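389aa long hypothetical nucleolar protein (Pyrococcus horikoshii, PDB 5ZVG) transfers a methyl group from S-adenosylmethionine to the C5 position of cytosine 72 in several archaeal tRNAs. Local coordinates at residues Val200-Ala205 with Ile226-Ser231; Ile270-Pro275 with Leu318-Cys323. All blocks are in the same frame, centred on the assembly; numbering follows the deposited sequence.

Contact 1. Residues Val200-Ala205 with Ile226-Ser231. With SAM (S-adenosylmethionine), chain C.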
loop_
_atom_site.group_PDB
_atom_site.type_symbol
_atom_site.label_atom_id
_atom_site.label_comp_id
_atom_site.label_asym_id
_atom_site.label_seq_id
_atom_site.Cartn_x
_atom_site.Cartn_y
_atom_site.Cartn_z
ATOM N N VAL A 200 -21.190 15.545 1.747
ATOM C CA VAL A 200 -20.537 15.440 3.039
ATOM C C VAL A 200 -19.727 14.149 3.026
ATOM O O VAL A 200 -20.283 13.064 2.840
ATOM C CB VAL A 200 -21.545 15.430 4.183
ATOM C CG1 VAL A 200 -20.830 15.607 5.504
ATOM C CG2 VAL A 200 -22.554 16.540 3.977
ATOM N N ILE A 201 -18.420 14.269 3.237
ATOM C CA ILE A 201 -17.496 13.173 2.972
ATOM C C ILE A 201 -16.621 12.875 4.174
ATOM O O ILE A 201 -16.025 13.781 4.767
ATOM C CB ILE A 201 -16.580 13.497 1.775
ATOM C CG1 ILE A 201 -17.405 13.726 0.509
ATOM C CG2 ILE A 201 -15.540 12.399 1.565
ATOM C CD1 ILE A 201 -16.604 14.307 -0.632
ATOM N N ILE A 202 -16.518 11.597 4.519
ATOM C CA ILE A 202 -15.707 11.204 5.658
ATOM C C ILE A 202 -14.763 10.062 5.309
ATOM O O ILE A 202 -15.190 8.995 4.869
ATOM C CB ILE A 202 -16.570 10.764 6.853
ATOM C CG1 ILE A 202 -17.592 11.843 7.227
ATOM C CG2 ILE A 202 -15.681 10.409 8.041
ATOM C CD1 ILE A 202 -18.544 11.404 8.313
ATOM N N ASP A 203 -13.476 10.307 5.518
ATOM C CA ASP A 203 -12.455 9.273 5.464
ATOM C C ASP A 203 -12.086 8.920 6.897
ATOM O O ASP A 203 -11.366 9.671 7.555
ATOM C CB ASP A 203 -11.232 9.762 4.688
ATOM C CG ASP A 203 -10.308 8.635 4.279
ATOM O OD1 ASP A 203 -10.404 7.528 4.856
ATOM O OD2 ASP A 203 -9.468 8.868 3.383
ATOM N N MET A 204 -12.566 7.779 7.385
ATOM C CA MET A 204 -12.492 7.512 8.821
ATOM C C MET A 204 -11.241 6.759 9.245
ATOM O O MET A 204 -11.047 6.497 10.432
ATOM C CB MET A 204 -13.728 6.742 9.286
ATOM C CG MET A 204 -13.970 5.429 8.580
ATOM S SD MET A 204 -15.414 4.621 9.296
ATOM C CE MET A 204 -16.639 5.848 8.921
ATOM N N ALA A 205 -10.390 6.423 8.286
ATOM C CA ALA A 205 -9.071 5.882 8.590
ATOM C C ALA A 205 -8.121 6.414 7.540
ATOM O O ALA A 205 -7.688 5.683 6.648
ATOM C CB ALA A 205 -9.089 4.370 8.601
ATOM N N ILE A 226 -13.630 15.476 5.594
ATOM C CA ILE A 226 -13.283 15.228 6.984
ATOM C C ILE A 226 -12.468 13.955 7.055
ATOM O O ILE A 226 -12.924 12.900 6.618
ATOM C CB ILE A 226 -14.532 15.105 7.874
ATOM C CG1 ILE A 226 -15.385 16.365 7.762
ATOM C CG2 ILE A 226 -14.135 14.862 9.321
ATOM C CD1 ILE A 226 -16.666 16.284 8.528
ATOM N N ALA A 227 -11.263 14.053 7.601
ATOM C CA ALA A 227 -10.356 12.915 7.636
ATOM C C ALA A 227 -9.985 12.538 9.066
ATOM O O ALA A 227 -9.440 13.345 9.816
ATOM C CB ALA A 227 -9.112 13.209 6.827
ATOM N N ILE A 228 -10.286 11.295 9.426
ATOM C CA ILE A 228 -10.148 10.813 10.791
ATOM C C ILE A 228 -9.010 9.811 10.927
ATOM O O ILE A 228 -8.855 8.933 10.083
ATOM C CB ILE A 228 -11.447 10.143 11.259
ATOM C CG1 ILE A 228 -12.612 11.125 11.156
ATOM C CG2 ILE A 228 -11.294 9.589 12.661
ATOM C CD1 ILE A 228 -13.931 10.533 11.502
ATOM N N ASP A 229 -8.201 9.955 11.969
ATOM C CA ASP A 229 -7.266 8.899 12.346
ATOM C C ASP A 229 -6.952 8.952 13.836
ATOM O O ASP A 229 -6.993 10.015 14.450
ATOM C CB ASP A 229 -5.973 8.982 11.531
ATOM C CG ASP A 229 -5.328 7.621 11.332
ATOM O OD1 ASP A 229 -4.629 7.144 12.252
ATOM O OD2 ASP A 229 -5.524 7.021 10.253
ATOM N N LYS A 230 -6.634 7.798 14.409
ATOM C CA LYS A 230 -6.324 7.712 15.828
ATOM C C LYS A 230 -4.876 8.119 16.104
ATOM O O LYS A 230 -4.571 8.683 17.155
ATOM C CB LYS A 230 -6.578 6.293 16.342
ATOM C CG LYS A 230 -6.425 6.139 17.850
ATOM C CD LYS A 230 -6.641 4.699 18.286
ATOM C CE LYS A 230 -5.508 3.809 17.786
ATOM N NZ LYS A 230 -5.448 2.508 18.507
ATOM N N SER A 231 -3.992 7.840 15.149
ATOM C CA SER A 231 -2.560 8.078 15.322
ATOM C C SER A 231 -2.169 9.530 15.058
ATOM O O SER A 231 -2.417 10.065 13.977
ATOM C CB SER A 231 -1.756 7.152 14.404
ATOM O OG SER A 231 -0.365 7.291 14.632
HETATM N N SAM C . -6.558 4.970 3.741
HETATM C CA SAM C . -5.247 5.461 4.158
HETATM C C SAM C . -4.431 5.996 2.982
HETATM O O SAM C . -3.320 6.499 3.161
HETATM O OXT SAM C . -4.862 5.943 1.829
HETATM C CB SAM C . -4.476 4.392 4.931
HETATM C CG SAM C . -5.236 3.803 6.120
HETATM S SD SAM C . -4.326 2.490 6.970
HETATM C CE SAM C . -4.906 1.061 6.022
HETATM C "C5'" SAM C . -5.277 2.304 8.501
HETATM C "C4'" SAM C . -5.258 3.546 9.387
HETATM O "O4'" SAM C . -6.307 3.469 10.332
HETATM C "C3'" SAM C . -3.966 3.694 10.179
HETATM O "O3'" SAM C . -3.353 4.909 9.823
HETATM C "C2'" SAM C . -4.379 3.763 11.635
HETATM O "O2'" SAM C . -3.751 4.852 12.265
HETATM C "C1'" SAM C . -5.875 4.004 11.567
HETATM N N9 SAM C . -6.626 3.401 12.685
HETATM C C8 SAM C . -6.460 2.164 13.253
HETATM N N7 SAM C . -7.373 2.025 14.243
HETATM C C5 SAM C . -8.119 3.152 14.311
HETATM C C6 SAM C . -9.175 3.541 15.126
HETATM N N6 SAM C . -9.641 2.729 16.072
HETATM N N1 SAM C . -9.744 4.786 14.947
HETATM C C2 SAM C . -9.270 5.633 13.968
HETATM N N3 SAM C . -8.223 5.241 13.163
HETATM C C4 SAM C . -7.657 4.022 13.334
#

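Contact 2. Residues Ile270-Pro275 with Leu318-Cys323. With SAM (S-adenosylmethionine), chain C.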
loop_
_atom_site.group_PDB
_atom_site.type_symbol
_atom_site.label_atom_id
_atom_site.label_comp_id
_atom_site.label_asym_id
_atom_site.label_seq_id
_atom_site.Cartn_x
_atom_site.Cartn_y
_atom_site.Cartn_z
ATOM N N ILE A 270 -18.876 7.896 2.565
ATOM C CA ILE A 270 -17.889 7.488 3.547
ATOM C C ILE A 270 -16.901 6.505 2.939
ATOM O O ILE A 270 -17.295 5.478 2.374
ATOM C CB ILE A 270 -18.538 6.839 4.776
ATOM C CG1 ILE A 270 -19.268 7.884 5.618
ATOM C CG2 ILE A 270 -17.487 6.152 5.613
ATOM C CD1 ILE A 270 -19.830 7.332 6.908
ATOM N N LEU A 271 -15.616 6.829 3.047
ATOM C CA LEU A 271 -14.569 5.876 2.711
ATOM C C LEU A 271 -14.022 5.213 3.968
ATOM O O LEU A 271 -13.579 5.884 4.902
ATOM C CB LEU A 271 -13.433 6.550 1.939
ATOM C CG LEU A 271 -12.198 5.663 1.735
ATOM C CD1 LEU A 271 -12.544 4.382 1.003
ATOM C CD2 LEU A 271 -11.123 6.417 0.986
ATOM N N LEU A 272 -14.062 3.887 3.979
ATOM C CA LEU A 272 -13.473 3.105 5.053
ATOM C C LEU A 272 -12.368 2.222 4.480
ATOM O O LEU A 272 -12.614 1.104 4.023
ATOM C CB LEU A 272 -14.530 2.263 5.769
ATOM C CG LEU A 272 -14.014 1.309 6.853
ATOM C CD1 LEU A 272 -13.110 2.023 7.854
ATOM C CD2 LEU A 272 -15.178 0.640 7.570
ATOM N N ASP A 273 -11.153 2.754 4.474
ATOM C CA ASP A 273 -9.990 1.983 4.063
ATOM C C ASP A 273 -9.385 1.389 5.331
ATOM O O ASP A 273 -8.454 1.939 5.920
ATOM C CB ASP A 273 -9.004 2.868 3.294
ATOM C CG ASP A 273 -7.801 2.111 2.798
ATOM O OD1 ASP A 273 -7.982 1.159 2.006
ATOM O OD2 ASP A 273 -6.670 2.499 3.157
ATOM N N ALA A 274 -9.930 0.246 5.730
ATOM C CA ALA A 274 -9.845 -0.219 7.108
ATOM C C ALA A 274 -8.502 -0.835 7.468
ATOM O O ALA A 274 -7.857 -1.473 6.630
ATOM C CB ALA A 274 -10.958 -1.224 7.376
ATOM N N PRO A 275 -8.075 -0.639 8.727
ATOM C CA PRO A 275 -6.935 -1.400 9.242
ATOM C C PRO A 275 -7.198 -2.885 9.038
ATOM O O PRO A 275 -8.319 -3.342 9.258
ATOM C CB PRO A 275 -6.886 -1.017 10.730
ATOM C CG PRO A 275 -8.245 -0.470 11.036
ATOM C CD PRO A 275 -8.689 0.203 9.770
ATOM N N LEU A 318 -21.090 3.938 1.052
ATOM C CA LEU A 318 -19.884 3.522 1.760
ATOM C C LEU A 318 -18.950 2.759 0.831
ATOM O O LEU A 318 -19.372 1.838 0.132
ATOM C CB LEU A 318 -20.232 2.650 2.973
ATOM C CG LEU A 318 -19.051 1.914 3.624
ATOM C CD1 LEU A 318 -18.125 2.874 4.362
ATOM C CD2 LEU A 318 -19.526 0.808 4.557
ATOM N N VAL A 319 -17.684 3.155 0.809
ATOM C CA VAL A 319 -16.677 2.363 0.118
ATOM C C VAL A 319 -15.748 1.750 1.158
ATOM O O VAL A 319 -15.057 2.456 1.898
ATOM C CB VAL A 319 -15.874 3.191 -0.907
ATOM C CG1 VAL A 319 -14.605 2.455 -1.314
ATOM C CG2 VAL A 319 -16.727 3.472 -2.135
ATOM N N TYR A 320 -15.753 0.423 1.206
ATOM C CA TYR A 320 -14.934 -0.335 2.139
ATOM C C TYR A 320 -13.770 -0.971 1.386
ATOM O O TYR A 320 -13.977 -1.640 0.376
ATOM C CB TYR A 320 -15.796 -1.399 2.822
ATOM C CG TYR A 320 -15.075 -2.320 3.780
ATOM C CD1 TYR A 320 -14.903 -1.970 5.116
ATOM C CD2 TYR A 320 -14.581 -3.548 3.354
ATOM C CE1 TYR A 320 -14.252 -2.815 5.999
ATOM C CE2 TYR A 320 -13.925 -4.395 4.227
ATOM C CZ TYR A 320 -13.766 -4.024 5.550
ATOM O OH TYR A 320 -13.115 -4.869 6.416
ATOM N N SER A 321 -12.545 -0.765 1.862
ATOM C CA SER A 321 -11.392 -1.376 1.205
ATOM C C SER A 321 -10.356 -1.880 2.208
ATOM O O SER A 321 -10.210 -1.340 3.307
ATOM C CB SER A 321 -10.731 -0.398 0.217
ATOM O OG SER A 321 -10.178 0.740 0.855
ATOM N N THR A 322 -9.664 -2.949 1.827
ATOM C CA THR A 322 -8.545 -3.476 2.599
ATOM C C THR A 322 -7.417 -3.873 1.654
ATOM O O THR A 322 -7.653 -4.146 0.475
ATOM C CB THR A 322 -8.929 -4.719 3.427
ATOM O OG1 THR A 322 -8.952 -5.868 2.571
ATOM C CG2 THR A 322 -10.281 -4.549 4.111
ATOM N N CYS A 323 -6.193 -3.913 2.169
ATOM C CA CYS A 323 -5.081 -4.484 1.420
ATOM C C CYS A 323 -4.775 -5.888 1.934
ATOM O O CYS A 323 -3.621 -6.243 2.168
ATOM C CB CYS A 323 -3.849 -3.572 1.498
ATOM S SG CYS A 323 -3.280 -3.166 3.164
HETATM N N SAM C . -6.558 4.970 3.741
HETATM C CA SAM C . -5.247 5.461 4.158
HETATM C C SAM C . -4.431 5.996 2.982
HETATM O O SAM C . -3.320 6.499 3.161
HETATM O OXT SAM C . -4.862 5.943 1.829
HETATM C CB SAM C . -4.476 4.392 4.931
HETATM C CG SAM C . -5.236 3.803 6.120
HETATM S SD SAM C . -4.326 2.490 6.970
HETATM C CE SAM C . -4.906 1.061 6.022
HETATM C "C5'" SAM C . -5.277 2.304 8.501
HETATM C "C4'" SAM C . -5.258 3.546 9.387
HETATM O "O4'" SAM C . -6.307 3.469 10.332
HETATM C "C3'" SAM C . -3.966 3.694 10.179
HETATM O "O3'" SAM C . -3.353 4.909 9.823
HETATM C "C2'" SAM C . -4.379 3.763 11.635
HETATM O "O2'" SAM C . -3.751 4.852 12.265
HETATM C "C1'" SAM C . -5.875 4.004 11.567
HETATM N N9 SAM C . -6.626 3.401 12.685
HETATM C C8 SAM C . -6.460 2.164 13.253
HETATM N N7 SAM C . -7.373 2.025 14.243
HETATM C C5 SAM C . -8.119 3.152 14.311
HETATM C C6 SAM C . -9.175 3.541 15.126
HETATM N N6 SAM C . -9.641 2.729 16.072
HETATM N N1 SAM C . -9.744 4.786 14.947
HETATM C C2 SAM C . -9.270 5.633 13.968
HETATM N N3 SAM C . -8.223 5.241 13.163
HETATM C C4 SAM C . -7.657 4.022 13.334
#

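Contact 1. Residues Val200-Ala205 with Ile226-Ser231
I228 lies against the D203-M204 backbone and supplies much of the apolar contact between these strands. Its CB rests 3.7 Å from M204 CA. From there CG2 leans toward the next carbonyl, 3.8 Å from M204 O, whereas CG1, anti to the carbonyl carbon (chi1 -58°), passes beside D203 O. The extended chain carries CD1 to 3.9 Å from I202 CG2, where the two isoleucines cross at a slant. Beyond the pair, V253, M255 and L260 also touch I228.

Three backbone bonds fix the parallel register: I226 N to I201 O, D203 N to I226 O, and I228 N to D203 O, the last at 2.7 Å. Where the strands end, the chemistry turns polar. A205 O accepts a hydrogen bond from the amino group of S-adenosylmethionine, whose N lies 3.2 Å from A205 O. D229 OD1 takes S231 N at 3.0 Å through its anti lone pair, closing an Asx turn, and also receives the ribose hydroxyl O2' in a very short bond; D229 OD2 accepts A207 N, so both oxygens help fix the carboxylate's rotation. Joined by helix 210-218, the strands form the beta-alpha-beta unit of a Rossmann-like class I methyltransferase, with a ribose-binding acid ending its second strand.

Contact 2. Residues Ile270-Pro275 with Leu318-Cys323
D273 and S321 face each other across paired strand ends, and the aspartate carboxylate divides its work. OD2 receives the amino group of S-adenosylmethionine, whose N lies 2.5 Å from D273 OD2, and also forms a salt bridge with K211. OD1 uses its anti lone pair to accept S321 OG, likewise at 2.5 Å; the serine torsion (chi1 64°) sets OG between its backbone N and carbonyl carbon, turned to the acid. An asparagine in place of D273 would probably weaken the grip on the ligand's amino group and leave K211 without its charged mate.

The next shell is backbone: A274 N reaches S321 O at 2.9 Å, and S321 N bonds to L272 O, which holds the two ends level. These are adjacent parallel strands of the Rossmann-like sheet, whose ends carry the D-A-P-C and T-C sequences of the RsmB/NOP family; C323, the predicted nucleophile, follows T322 and touches C276.

Farther back, L272 and Y320 run side by side, and L272 CD2 meets the ring edge in its plane, 3.6 Å from Y320 CD1. The phenol OH is tied to E329 O. I270 CG2 packs 3.6 Å from L318 CD1. On the face shared with D273 and S321, L271 CD1 lies 3.7 Å from V319 CG1, and T189 of helix 184-193 touches both residues.

How the contacts relate
Contacts 1 and 2 are successive parallel pairings in one sheet, both largely buried; strands 201-203 and 267-273 are direct neighbours, so the four strands lie side by side in the order 225-229, 201-203, 267-273, 316-322. The seam between them combines backbone and apolar contacts: I202 O probably accepts L271 N at 2.9 Å, and M204 CE packs on I270 CG2. Each contact is hydrophobic within the strands and polar at their C-terminal ends, where both touch S-adenosylmethionine. Contact 1 holds the ribose O2' hydroxyl through a carboxylate and the amino group through a backbone carbonyl. Contact 2 grips that same amino group with a serine-braced carboxylate, and it alone leads to the predicted nucleophile.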